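Local coordinates for AP endonuclease, family 2 (Brucella melitensis biovar Abortus, PDB 3NGF), which probably isomerises hydroxypyruvate as a manganese-binding TIM-barrel enzyme of the hyi family, although it is named as an AP endonuclease, at residues S214-H219 with E223-Y228; T18-V23 with A33-G38; V163-A168 with T197-K202; Y135-L140 with P178-Q183. One frame throughout, in Å; residues are numbered along the deposited sequence.

Contact 1. Residues S214-H219 with E223-Y228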
loop_
_atom_site.group_PDB
_atom_site.type_symbol
_atom_site.label_atom_id
_atom_site.label_comp_id
_atom_site.label_asym_id
_atom_site.label_seq_id
_atom_site.Cartn_x
_atom_site.Cartn_y
_atom_site.Cartn_z
ATOM N N SER A 214 -12.670 5.843 5.161
ATOM C CA SER A 214 -13.678 6.897 4.978
ATOM C C SER A 214 -13.042 8.234 4.595
ATOM O O SER A 214 -11.919 8.546 5.012
ATOM C CB SER A 214 -14.567 7.063 6.226
ATOM O OG SER A 214 -13.904 7.714 7.283
ATOM N N VAL A 215 -13.780 9.009 3.808
ATOM C CA VAL A 215 -13.385 10.365 3.444
ATOM C C VAL A 215 -14.455 11.311 4.029
ATOM O O VAL A 215 -15.632 11.093 3.805
ATOM C CB VAL A 215 -13.273 10.522 1.903
ATOM C CG1 VAL A 215 -12.945 11.979 1.537
ATOM C CG2 VAL A 215 -12.230 9.558 1.323
ATOM N N PRO A 216 -14.048 12.368 4.745
ATOM C CA PRO A 216 -12.672 12.808 4.918
ATOM C C PRO A 216 -11.925 12.316 6.175
ATOM O O PRO A 216 -10.727 12.617 6.326
ATOM C CB PRO A 216 -12.831 14.323 4.985
ATOM C CG PRO A 216 -14.124 14.500 5.747
ATOM C CD PRO A 216 -15.006 13.390 5.233
ATOM N N ASP A 217 -12.584 11.606 7.081
ATOM C CA ASP A 217 -11.981 11.404 8.411
ATOM C C ASP A 217 -11.135 10.138 8.621
ATOM O O ASP A 217 -10.598 9.943 9.703
ATOM C CB ASP A 217 -13.023 11.531 9.496
ATOM C CG ASP A 217 -13.554 12.946 9.602
ATOM O OD1 ASP A 217 -12.734 13.895 9.547
ATOM O OD2 ASP A 217 -14.767 13.092 9.721
ATOM N N ARG A 218 -11.035 9.328 7.582
ATOM C CA ARG A 218 -10.103 8.183 7.508
ATOM C C ARG A 218 -10.415 7.114 8.550
ATOM O O ARG A 218 -9.524 6.557 9.176
ATOM C CB ARG A 218 -8.652 8.667 7.560
ATOM C CG ARG A 218 -7.679 7.764 6.805
ATOM C CD ARG A 218 -6.274 8.341 6.753
ATOM N NE ARG A 218 -5.436 7.543 5.856
ATOM C CZ ARG A 218 -4.189 7.860 5.496
ATOM N NH1 ARG A 218 -3.585 8.936 5.988
ATOM N NH2 ARG A 218 -3.535 7.070 4.665
ATOM N N HIS A 219 -11.704 6.813 8.688
ATOM C CA HIS A 219 -12.186 5.776 9.601
ATOM C C HIS A 219 -12.808 4.610 8.804
ATOM O O HIS A 219 -12.572 4.470 7.598
ATOM C CB HIS A 219 -13.202 6.346 10.621
ATOM C CG HIS A 219 -12.714 7.508 11.435
ATOM N ND1 HIS A 219 -11.520 7.498 12.124
ATOM C CD2 HIS A 219 -13.301 8.696 11.724
ATOM C CE1 HIS A 219 -11.373 8.648 12.764
ATOM N NE2 HIS A 219 -12.445 9.390 12.546
ATOM N N GLU A 223 -18.924 5.202 6.471
ATOM C CA GLU A 223 -19.339 6.568 6.795
ATOM C C GLU A 223 -18.691 7.505 5.791
ATOM O O GLU A 223 -17.799 7.119 5.054
ATOM C CB GLU A 223 -18.906 6.969 8.210
ATOM C CG GLU A 223 -17.365 6.998 8.346
ATOM C CD GLU A 223 -16.821 7.661 9.589
ATOM O OE1 GLU A 223 -17.396 7.525 10.690
ATOM O OE2 GLU A 223 -15.764 8.300 9.462
ATOM N N GLY A 224 -19.154 8.740 5.743
ATOM C CA GLY A 224 -18.455 9.728 4.926
ATOM C C GLY A 224 -19.019 9.831 3.532
ATOM O O GLY A 224 -20.101 9.283 3.232
ATOM N N GLU A 225 -18.264 10.513 2.668
ATOM C CA GLU A 225 -18.772 10.921 1.369
ATOM C C GLU A 225 -18.814 9.839 0.294
ATOM O O GLU A 225 -19.549 9.981 -0.687
ATOM C CB GLU A 225 -18.044 12.208 0.904
ATOM C CG GLU A 225 -16.613 12.030 0.471
ATOM C CD GLU A 225 -15.843 13.342 0.320
ATOM O OE1 GLU A 225 -15.807 14.170 1.245
ATOM O OE2 GLU A 225 -15.250 13.538 -0.752
ATOM N N LEU A 226 -18.076 8.741 0.486
ATOM C CA LEU A 226 -18.061 7.661 -0.489
ATOM C C LEU A 226 -19.003 6.532 -0.084
ATOM O O LEU A 226 -19.117 6.199 1.082
ATOM C CB LEU A 226 -16.656 7.097 -0.686
ATOM C CG LEU A 226 -15.548 8.019 -1.206
ATOM C CD1 LEU A 226 -14.219 7.239 -1.334
ATOM C CD2 LEU A 226 -15.917 8.700 -2.529
ATOM N N ASN A 227 -19.671 5.958 -1.079
ATOM C CA ASN A 227 -20.464 4.753 -0.922
ATOM C C ASN A 227 -19.596 3.533 -1.264
ATOM O O ASN A 227 -19.519 3.106 -2.416
ATOM C CB ASN A 227 -21.685 4.856 -1.838
ATOM C CG ASN A 227 -22.581 3.637 -1.782
ATOM O OD1 ASN A 227 -22.393 2.746 -0.967
ATOM N ND2 ASN A 227 -23.542 3.587 -2.675
ATOM N N TYR A 228 -18.917 2.988 -0.253
ATOM C CA TYR A 228 -17.951 1.932 -0.484
ATOM C C TYR A 228 -18.545 0.633 -1.041
ATOM O O TYR A 228 -17.913 0.024 -1.852
ATOM C CB TYR A 228 -17.047 1.676 0.740
ATOM C CG TYR A 228 -15.809 2.550 0.742
ATOM C CD1 TYR A 228 -14.789 2.331 -0.168
ATOM C CD2 TYR A 228 -15.697 3.637 1.600
ATOM C CE1 TYR A 228 -13.689 3.122 -0.219
ATOM C CE2 TYR A 228 -14.571 4.436 1.576
ATOM C CZ TYR A 228 -13.564 4.172 0.664
ATOM O OH TYR A 228 -12.424 4.936 0.604
HETATM O O HOH W 1 -16.431 7.627 2.745
HETATM O O HOH W 2 -15.309 10.387 7.143
#
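Glu223, its CG between the backbone N and the carbonyl carbon (chi1 64°) and its chain extended beyond, reaches Ser214 and His219 with one carboxylate oxygen, OE2. Ser214 OG donates to Glu223 OE2 over 2.9 Å, arriving on the anti side and 22° out of the carboxylate plane; the hydroxyl in turn accepts the His219 N-H. OE2 also lies in the plane of the imidazole, at its edge, 3.4 Å from His219 CD2, with ring and carboxylate planes 76° apart; His219 ND1 is hydrogen-bonded to Asn249 O. A water bridges OE2 to Asp217 N, while OE1 pairs with Arg251. A second water takes the N-H groups of Val215 and Leu226 and donates to Glu223 O. Val215 O meets Gly224 CA in a CA-H...O contact of 3.3 Å and accepts a nearly straight hydrogen bond from Glu225 N at 2.9 Å. The Glu225 side chain lies against Val215 CG1, its CD 3.4 Å from that methyl, and its OE2 bonds to Gln190. Leu226 CD1 touches the other methyl, Val215 CG2, and the edge of the Tyr228 ring meets Ser214 CA. Here the loop from strand 207-212 to helix 228-237 doubles back; the Tyr228 side chain is about 10 Å from the bound manganese ion. Glu223 is probably held as an anion, its charge balanced by Arg251 and by the hydroxyl and water at OE2.

Contact 2. Residues T18-V23 with A33-G38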
loop_
_atom_site.group_PDB
_atom_site.type_symbol
_atom_site.label_atom_id
_atom_site.label_comp_id
_atom_site.label_asym_id
_atom_site.label_seq_id
_atom_site.Cartn_x
_atom_site.Cartn_y
_atom_site.Cartn_z
ATOM N N THR A 18 -2.428 0.467 11.323
ATOM C CA THR A 18 -3.520 1.408 11.702
ATOM C C THR A 18 -4.663 0.775 12.513
ATOM O O THR A 18 -5.349 1.481 13.279
ATOM C CB THR A 18 -4.107 2.128 10.473
ATOM O OG1 THR A 18 -4.818 1.211 9.634
ATOM C CG2 THR A 18 -3.001 2.892 9.668
ATOM N N MET A 19 -4.877 -0.527 12.338
ATOM C CA MET A 19 -5.935 -1.265 13.060
ATOM C C MET A 19 -5.366 -2.092 14.181
ATOM O O MET A 19 -4.186 -2.441 14.169
ATOM C CB MET A 19 -6.728 -2.187 12.130
ATOM C CG MET A 19 -7.423 -1.479 10.968
ATOM S SD MET A 19 -8.209 -2.559 9.788
ATOM C CE MET A 19 -9.420 -3.404 10.839
ATOM N N PHE A 20 -6.239 -2.439 15.131
ATOM C CA PHE A 20 -5.885 -3.267 16.276
ATOM C C PHE A 20 -4.777 -2.671 17.160
ATOM O O PHE A 20 -4.064 -3.409 17.857
ATOM C CB PHE A 20 -5.515 -4.683 15.805
ATOM C CG PHE A 20 -6.630 -5.381 15.109
ATOM C CD1 PHE A 20 -7.701 -5.871 15.820
ATOM C CD2 PHE A 20 -6.622 -5.527 13.731
ATOM C CE1 PHE A 20 -8.737 -6.507 15.181
ATOM C CE2 PHE A 20 -7.637 -6.162 13.084
ATOM C CZ PHE A 20 -8.711 -6.664 13.814
ATOM N N ASN A 21 -4.691 -1.333 17.205
ATOM C CA ASN A 21 -3.654 -0.656 17.991
ATOM C C ASN A 21 -3.943 -0.689 19.494
ATOM O O ASN A 21 -3.170 -0.164 20.310
ATOM C CB ASN A 21 -3.455 0.791 17.534
ATOM C CG ASN A 21 -2.668 0.918 16.254
ATOM O OD1 ASN A 21 -2.596 -0.004 15.402
ATOM N ND2 ASN A 21 -2.059 2.093 16.093
ATOM N N GLU A 22 -5.048 -1.330 19.864
ATOM C CA GLU A 22 -5.359 -1.603 21.262
ATOM C C GLU A 22 -4.345 -2.570 21.870
ATOM O O GLU A 22 -4.207 -2.630 23.099
ATOM C CB GLU A 22 -6.769 -2.185 21.402
ATOM C CG GLU A 22 -7.912 -1.213 21.069
ATOM C CD GLU A 22 -8.281 -1.086 19.559
ATOM O OE1 GLU A 22 -7.857 -1.873 18.707
ATOM O OE2 GLU A 22 -9.044 -0.162 19.228
ATOM N N VAL A 23 -3.643 -3.321 21.017
ATOM C CA VAL A 23 -2.610 -4.257 21.466
ATOM C C VAL A 23 -1.297 -3.985 20.723
ATOM O O VAL A 23 -1.312 -3.350 19.661
ATOM C CB VAL A 23 -3.054 -5.738 21.305
ATOM C CG1 VAL A 23 -4.331 -6.010 22.134
ATOM C CG2 VAL A 23 -3.245 -6.121 19.832
ATOM N N ALA A 33 -7.005 -12.311 12.544
ATOM C CA ALA A 33 -7.509 -13.633 12.147
ATOM C C ALA A 33 -8.826 -13.998 12.875
ATOM O O ALA A 33 -9.757 -14.526 12.250
ATOM C CB ALA A 33 -6.432 -14.705 12.382
ATOM N N GLU A 34 -8.920 -13.682 14.169
ATOM C CA GLU A 34 -10.151 -13.963 14.949
ATOM C C GLU A 34 -11.325 -13.094 14.477
ATOM O O GLU A 34 -12.482 -13.501 14.618
ATOM C CB GLU A 34 -9.906 -13.782 16.452
ATOM C CG GLU A 34 -9.030 -14.896 17.074
ATOM C CD GLU A 34 -8.728 -14.676 18.551
ATOM O OE1 GLU A 34 -9.202 -13.657 19.107
ATOM O OE2 GLU A 34 -8.028 -15.532 19.157
ATOM N N ALA A 35 -11.022 -11.932 13.884
ATOM C CA ALA A 35 -12.048 -11.026 13.345
ATOM C C ALA A 35 -12.460 -11.490 11.944
ATOM O O ALA A 35 -13.373 -10.947 11.373
ATOM C CB ALA A 35 -11.533 -9.553 13.320
ATOM N N GLY A 36 -11.781 -12.513 11.415
ATOM C CA GLY A 36 -12.124 -13.114 10.136
ATOM C C GLY A 36 -11.391 -12.580 8.925
ATOM O O GLY A 36 -11.829 -12.803 7.793
ATOM N N PHE A 37 -10.281 -11.867 9.136
ATOM C CA PHE A 37 -9.421 -11.482 8.001
ATOM C C PHE A 37 -8.534 -12.668 7.622
ATOM O O PHE A 37 -8.005 -13.350 8.496
ATOM C CB PHE A 37 -8.559 -10.271 8.352
ATOM C CG PHE A 37 -9.346 -8.990 8.475
ATOM C CD1 PHE A 37 -9.637 -8.206 7.355
ATOM C CD2 PHE A 37 -9.807 -8.581 9.705
ATOM C CE1 PHE A 37 -10.379 -7.040 7.476
ATOM C CE2 PHE A 37 -10.557 -7.405 9.834
ATOM C CZ PHE A 37 -10.838 -6.642 8.716
ATOM N N GLY A 38 -8.385 -12.898 6.322
ATOM C CA GLY A 38 -7.466 -13.919 5.793
ATOM C C GLY A 38 -6.143 -13.324 5.347
ATOM O O GLY A 38 -5.183 -14.060 5.077
#
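Phe20 and Met19 carry the close side of this contact, their side-chain ends meeting the turn that follows helix 25-34. Phe20 CZ comes within 4.1 Å of Ala35 CB, which lies near the plane of the ring at its edge. The Met19 chain, bent at its last torsion (chi3 61°), brings CE to 4.1 Å from Phe37 CZ, and the two side chains cross at about a right angle. Phe20 CZ to Phe37 CE2 is looser, at 4.4 Å. The receiving turn is a Schellman motif: Gly36 has positive phi, with two bonds back into the last turn, one of them Gly36 N to Ala33 O. Helix 25-34 links the first two strands of the TIM barrel, 11-15 and 39-41, in a beta-alpha-beta crossover, and the side chains of Met19 and Phe20 bridge from its entering loop to the turn leaving it. Phe37 packs further on Phe12 and Ala14 of strand 11-15 and stacks with Phe261. Quite different is the solvent side, where a type I turn from Phe20 to Val23 holds Asn21 and Glu22 at the surface, apart from the second segment. There Glu22 OE1 bonds to Thr254, while exposed Glu34 pairs with Arg30.

Contact 3. Residues V163-A168 with T197-K202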
loop_
_atom_site.group_PDB
_atom_site.type_symbol
_atom_site.label_atom_id
_atom_site.label_comp_id
_atom_site.label_asym_id
_atom_site.label_seq_id
_atom_site.Cartn_x
_atom_site.Cartn_y
_atom_site.Cartn_z
ATOM N N VAL A 163 1.058 12.521 -6.182
ATOM C CA VAL A 163 -0.248 12.696 -5.519
ATOM C C VAL A 163 -1.439 12.614 -6.493
ATOM O O VAL A 163 -2.584 12.939 -6.115
ATOM C CB VAL A 163 -0.274 14.031 -4.703
ATOM C CG1 VAL A 163 0.796 14.019 -3.617
ATOM C CG2 VAL A 163 -0.073 15.254 -5.589
ATOM N N HIS A 164 -1.198 12.207 -7.748
ATOM C CA HIS A 164 -2.283 12.046 -8.732
ATOM C C HIS A 164 -2.217 10.690 -9.414
ATOM O O HIS A 164 -1.122 10.219 -9.802
ATOM C CB HIS A 164 -2.279 13.173 -9.765
ATOM C CG HIS A 164 -2.635 14.506 -9.193
ATOM N ND1 HIS A 164 -3.935 14.855 -8.901
ATOM C CD2 HIS A 164 -1.873 15.571 -8.863
ATOM C CE1 HIS A 164 -3.957 16.075 -8.393
ATOM N NE2 HIS A 164 -2.718 16.533 -8.360
ATOM N N GLN A 165 -3.381 10.053 -9.552
ATOM C CA GLN A 165 -3.444 8.661 -10.063
ATOM C C GLN A 165 -3.002 8.464 -11.511
ATOM O O GLN A 165 -2.171 7.597 -11.784
ATOM C CB GLN A 165 -4.851 8.062 -9.874
ATOM C CG GLN A 165 -5.349 8.044 -8.457
ATOM C CD GLN A 165 -4.531 7.132 -7.544
ATOM O OE1 GLN A 165 -4.000 6.097 -7.981
ATOM N NE2 GLN A 165 -4.463 7.494 -6.265
ATOM N N LEU A 166 -3.576 9.210 -12.453
ATOM C CA LEU A 166 -3.222 9.000 -13.857
ATOM C C LEU A 166 -1.784 9.469 -14.138
ATOM O O LEU A 166 -1.112 8.940 -15.033
ATOM C CB LEU A 166 -4.231 9.683 -14.789
ATOM C CG LEU A 166 -5.663 9.138 -14.762
ATOM C CD1 LEU A 166 -6.495 9.893 -15.791
ATOM C CD2 LEU A 166 -5.693 7.659 -15.055
ATOM N N GLU A 167 -1.298 10.435 -13.365
ATOM C CA GLU A 167 0.099 10.855 -13.472
ATOM C C GLU A 167 0.996 9.671 -13.093
ATOM O O GLU A 167 2.034 9.436 -13.728
ATOM C CB GLU A 167 0.364 12.026 -12.548
ATOM C CG GLU A 167 1.794 12.503 -12.546
ATOM C CD GLU A 167 2.018 13.727 -11.670
ATOM O OE1 GLU A 167 1.085 14.156 -10.939
ATOM O OE2 GLU A 167 3.150 14.265 -11.728
ATOM N N ALA A 168 0.594 8.926 -12.064
ATOM C CA ALA A 168 1.363 7.751 -11.630
ATOM C C ALA A 168 1.325 6.658 -12.701
ATOM O O ALA A 168 2.341 5.987 -12.958
ATOM C CB ALA A 168 0.850 7.198 -10.274
ATOM N N THR A 197 -15.341 6.034 -10.167
ATOM C CA THR A 197 -15.821 4.922 -10.999
ATOM C C THR A 197 -15.145 4.921 -12.360
ATOM O O THR A 197 -14.562 3.902 -12.798
ATOM C CB THR A 197 -17.330 4.940 -11.163
ATOM O OG1 THR A 197 -17.927 4.845 -9.873
ATOM C CG2 THR A 197 -17.808 3.761 -12.037
ATOM N N ARG A 198 -15.149 6.089 -12.985
ATOM C CA ARG A 198 -14.515 6.257 -14.292
ATOM C C ARG A 198 -12.996 6.198 -14.207
ATOM O O ARG A 198 -12.336 5.695 -15.130
ATOM C CB ARG A 198 -15.027 7.552 -14.949
ATOM C CG ARG A 198 -16.512 7.481 -15.282
ATOM C CD ARG A 198 -16.829 6.488 -16.390
ATOM N NE ARG A 198 -18.241 6.600 -16.759
ATOM C CZ ARG A 198 -19.203 5.747 -16.430
ATOM N NH1 ARG A 198 -18.945 4.625 -15.766
ATOM N NH2 ARG A 198 -20.450 6.016 -16.802
ATOM N N LEU A 199 -12.437 6.602 -13.062
ATOM C CA LEU A 199 -11.003 6.493 -12.851
ATOM C C LEU A 199 -10.569 5.014 -12.781
ATOM O O LEU A 199 -9.600 4.609 -13.439
ATOM C CB LEU A 199 -10.612 7.165 -11.553
ATOM C CG LEU A 199 -9.144 7.260 -11.191
ATOM C CD1 LEU A 199 -8.368 8.030 -12.251
ATOM C CD2 LEU A 199 -8.959 7.919 -9.772
ATOM N N ILE A 200 -11.291 4.233 -11.971
ATOM C CA ILE A 200 -11.045 2.786 -11.830
ATOM C C ILE A 200 -11.112 2.109 -13.173
ATOM O O ILE A 200 -10.233 1.290 -13.509
ATOM C CB ILE A 200 -12.033 2.103 -10.832
ATOM C CG1 ILE A 200 -11.749 2.600 -9.406
ATOM C CG2 ILE A 200 -11.921 0.575 -10.928
ATOM C CD1 ILE A 200 -12.795 2.186 -8.340
ATOM N N GLU A 201 -12.118 2.488 -13.955
ATOM C CA GLU A 201 -12.303 1.965 -15.297
ATOM C C GLU A 201 -11.152 2.324 -16.248
ATOM O O GLU A 201 -10.686 1.445 -17.021
ATOM C CB GLU A 201 -13.671 2.399 -15.838
ATOM C CG GLU A 201 -14.817 1.637 -15.133
ATOM C CD GLU A 201 -16.192 2.178 -15.420
ATOM O OE1 GLU A 201 -16.299 3.272 -15.984
ATOM O OE2 GLU A 201 -17.183 1.490 -15.082
ATOM N N LYS A 202 -10.664 3.565 -16.167
ATOM C CA LYS A 202 -9.506 4.000 -16.965
ATOM C C LYS A 202 -8.237 3.267 -16.522
ATOM O O LYS A 202 -7.374 2.951 -17.346
ATOM C CB LYS A 202 -9.250 5.508 -16.821
ATOM C CG LYS A 202 -10.307 6.427 -17.357
ATOM C CD LYS A 202 -10.250 7.814 -16.628
ATOM C CE LYS A 202 -10.996 8.896 -17.373
ATOM N NZ LYS A 202 -10.878 10.251 -16.721
#
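Gln165 and Leu166, at the start of helix 165-175, meet Leu199 of helix 196-202, and each takes one of its two methyl branches. His164 stands at the N-cap position of the first helix. Asp193 holds this end from outside, with OD1 on His164 ND1 and OD2 on the backbone N of Gln165. Gln165 offers only the aliphatic part of its chain to the other helix: CG is 3.8 Å from Leu199 CD2, and CB is a little farther from the same methyl, at 4.1 Å. The two side chains cross at about a right angle. A bend at chi2 (-65°) then carries the amide of Gln165 away from Leu199, inward to Val182 and Leu184 of strand 180-185. The Gln165 side chain is about 6 Å from those of the manganese ligands Glu150 and Asp185. Leu166 lies on the outer side. It slides past Leu199 in the opposite direction, with CG and CD2 each 3.9 Å from Leu199 CD1. With Leu199 CG anti to the backbone N (chi1 -175°) and chi2 60°, CD1 faces Leu166 and CD2 faces Gln165. One turn further along, the methylene chain of Lys202 borders the outer rim, Lys202 CD standing 4.4 Å from Leu166 CD1. Helix 165-175, after strand 146-149, and helix 196-202, the second helix after strand 180-185, both belong to the outer layer of the TIM barrel. Their contact is apolar between Leu199 and the carbon chains of Gln165 and Leu166, with Lys202 at the exposed margin, and neither hydrogen bonds nor salt bridges link the two segments.

Contact 4. Residues Y135-L140 with P178-Q183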
loop_
_atom_site.group_PDB
_atom_site.type_symbol
_atom_site.label_atom_id
_atom_site.label_comp_id
_atom_site.label_asym_id
_atom_site.label_seq_id
_atom_site.Cartn_x
_atom_site.Cartn_y
_atom_site.Cartn_z
ATOM N N TYR A 135 15.338 -0.740 -11.367
ATOM C CA TYR A 135 16.235 -1.602 -10.583
ATOM C C TYR A 135 15.393 -2.529 -9.706
ATOM O O TYR A 135 15.598 -3.736 -9.682
ATOM C CB TYR A 135 17.190 -0.803 -9.702
ATOM C CG TYR A 135 18.055 -1.688 -8.827
ATOM C CD1 TYR A 135 19.270 -2.211 -9.306
ATOM C CD2 TYR A 135 17.657 -2.030 -7.541
ATOM C CE1 TYR A 135 20.047 -3.031 -8.516
ATOM C CE2 TYR A 135 18.419 -2.844 -6.757
ATOM C CZ TYR A 135 19.615 -3.357 -7.243
ATOM O OH TYR A 135 20.359 -4.179 -6.431
ATOM N N ALA A 136 14.413 -1.968 -9.005
ATOM C CA ALA A 136 13.593 -2.778 -8.115
ATOM C C ALA A 136 12.836 -3.858 -8.904
ATOM O O ALA A 136 12.740 -4.998 -8.472
ATOM C CB ALA A 136 12.598 -1.872 -7.345
ATOM N N ALA A 137 12.280 -3.464 -10.049
ATOM C CA ALA A 137 11.525 -4.373 -10.904
ATOM C C ALA A 137 12.420 -5.513 -11.304
ATOM O O ALA A 137 12.019 -6.656 -11.255
ATOM C CB ALA A 137 10.980 -3.637 -12.153
ATOM N N ASP A 138 13.653 -5.193 -11.683
ATOM C CA ASP A 138 14.574 -6.217 -12.205
ATOM C C ASP A 138 15.011 -7.204 -11.132
ATOM O O ASP A 138 15.218 -8.405 -11.416
ATOM C CB ASP A 138 15.781 -5.544 -12.849
ATOM C CG ASP A 138 15.452 -4.826 -14.173
ATOM O OD1 ASP A 138 14.377 -5.037 -14.778
ATOM O OD2 ASP A 138 16.320 -4.051 -14.620
ATOM N N LYS A 139 15.189 -6.696 -9.916
ATOM C CA LYS A 139 15.609 -7.516 -8.776
ATOM C C LYS A 139 14.464 -8.377 -8.278
ATOM O O LYS A 139 14.687 -9.505 -7.831
ATOM C CB LYS A 139 16.118 -6.627 -7.639
ATOM C CG LYS A 139 17.551 -6.149 -7.834
ATOM C CD LYS A 139 18.569 -7.307 -7.674
ATOM C CE LYS A 139 18.518 -7.909 -6.232
ATOM N NZ LYS A 139 19.420 -9.077 -5.967
ATOM N N LEU A 140 13.240 -7.850 -8.363
ATOM C CA LEU A 140 12.057 -8.554 -7.847
ATOM C C LEU A 140 11.416 -9.559 -8.834
ATOM O O LEU A 140 10.748 -10.502 -8.401
ATOM C CB LEU A 140 11.018 -7.548 -7.375
ATOM C CG LEU A 140 11.486 -6.609 -6.232
ATOM C CD1 LEU A 140 10.351 -5.619 -5.828
ATOM C CD2 LEU A 140 12.062 -7.329 -5.048
ATOM N N PRO A 178 6.903 -4.966 -16.551
ATOM C CA PRO A 178 5.570 -5.549 -16.288
ATOM C C PRO A 178 5.230 -5.738 -14.808
ATOM O O PRO A 178 4.041 -5.670 -14.435
ATOM C CB PRO A 178 5.630 -6.887 -17.014
ATOM C CG PRO A 178 6.566 -6.619 -18.170
ATOM C CD PRO A 178 7.654 -5.753 -17.559
ATOM N N ASN A 179 6.247 -5.944 -13.967
ATOM C CA ASN A 179 6.013 -6.112 -12.517
ATOM C C ASN A 179 6.095 -4.774 -11.730
ATOM O O ASN A 179 6.592 -4.716 -10.593
ATOM C CB ASN A 179 6.925 -7.192 -11.924
ATOM C CG ASN A 179 8.376 -6.818 -11.954
ATOM O OD1 ASN A 179 8.868 -6.222 -12.937
ATOM N ND2 ASN A 179 9.097 -7.181 -10.887
ATOM N N VAL A 180 5.565 -3.717 -12.338
ATOM C CA VAL A 180 5.424 -2.423 -11.681
ATOM C C VAL A 180 3.985 -1.981 -11.921
ATOM O O VAL A 180 3.461 -2.163 -13.043
ATOM C CB VAL A 180 6.401 -1.384 -12.259
ATOM C CG1 VAL A 180 6.168 -0.015 -11.679
ATOM C CG2 VAL A 180 7.850 -1.803 -12.033
ATOM N N ALA A 181 3.333 -1.444 -10.887
ATOM C CA ALA A 181 1.968 -0.924 -11.009
ATOM C C ALA A 181 1.672 0.124 -9.960
ATOM O O ALA A 181 2.538 0.514 -9.192
ATOM C CB ALA A 181 0.934 -2.050 -10.954
ATOM N N VAL A 182 0.438 0.594 -9.966
ATOM C CA VAL A 182 -0.040 1.612 -9.046
ATOM C C VAL A 182 -0.758 0.955 -7.863
ATOM O O VAL A 182 -1.459 -0.065 -8.015
ATOM C CB VAL A 182 -1.011 2.558 -9.762
ATOM C CG1 VAL A 182 -1.594 3.641 -8.778
ATOM C CG2 VAL A 182 -0.296 3.245 -10.951
ATOM N N GLN A 183 -0.528 1.513 -6.675
ATOM C CA GLN A 183 -1.286 1.189 -5.480
ATOM C C GLN A 183 -2.382 2.261 -5.358
ATOM O O GLN A 183 -2.087 3.429 -5.110
ATOM C CB GLN A 183 -0.355 1.208 -4.275
ATOM C CG GLN A 183 -1.004 0.893 -2.921
ATOM C CD GLN A 183 0.018 0.697 -1.838
ATOM O OE1 GLN A 183 1.104 0.187 -2.080
ATOM N NE2 GLN A 183 -0.329 1.076 -0.614
#
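Asn179 presents its amide edge-on to Ala137 in the last turns of helix 122-140. The ND2 group donates to Ala137 O over 3.0 Å with an N-H...O angle of 166°. It meets the carbonyl in its own plane, on a lone pair, and the oxygen in turn lies only 6° out of the amide plane. The other end of the amide, OD1, rests 3.4 Å from the Ala137 CB methyl, so one small residue is touched by both arms. ND2 also bonds to Ile145 O; two backbone carbonyls thus grip one nitrogen and fix the rotation of the amide. Asn179 CG sits between its backbone N and carbonyl carbon (chi1 66°), which puts the amide beside Ala137 O. Beyond the same methyl comes Val180, whose CG2 is 3.6 Å from Ala137 CB, while Leu140 CB flanks the amide nitrogen from the next helical turn, 4.0 Å from Asn179 ND2. Val180 also packs on Val147 of strand 146-149 and on Val172 and Val175 of helix 165-175. Here Asn179, in the turn entering strand 180-185, bonds to the C-terminal part of helix 122-140, at the barrel end remote from the metal-binding strand ends. Helices outside parallel strands are the layering of a TIM barrel.

In the fold
From the N terminus, contact 2 comes first and closes locally, joining the loop that enters helix 25-34 to the turn that leaves it, between the first two barrel strands. Contacts 4 and 3 follow and cross, because 163-168 precedes 178-183 and 197-202 comes after it. Contact 4 ties helix 122-140 to strand 180-185 across strand 146-149, whereas contact 3 joins helix 165-175, after strand 146-149, to helix 196-202, the second helix after strand 180-185; the two touch where Gln165 and Ala168 pack on Val182. Contact 1 comes last, a short closure within the loop between strand 207-212 and helix 228-237, opposite contact 4 across the chain's centre.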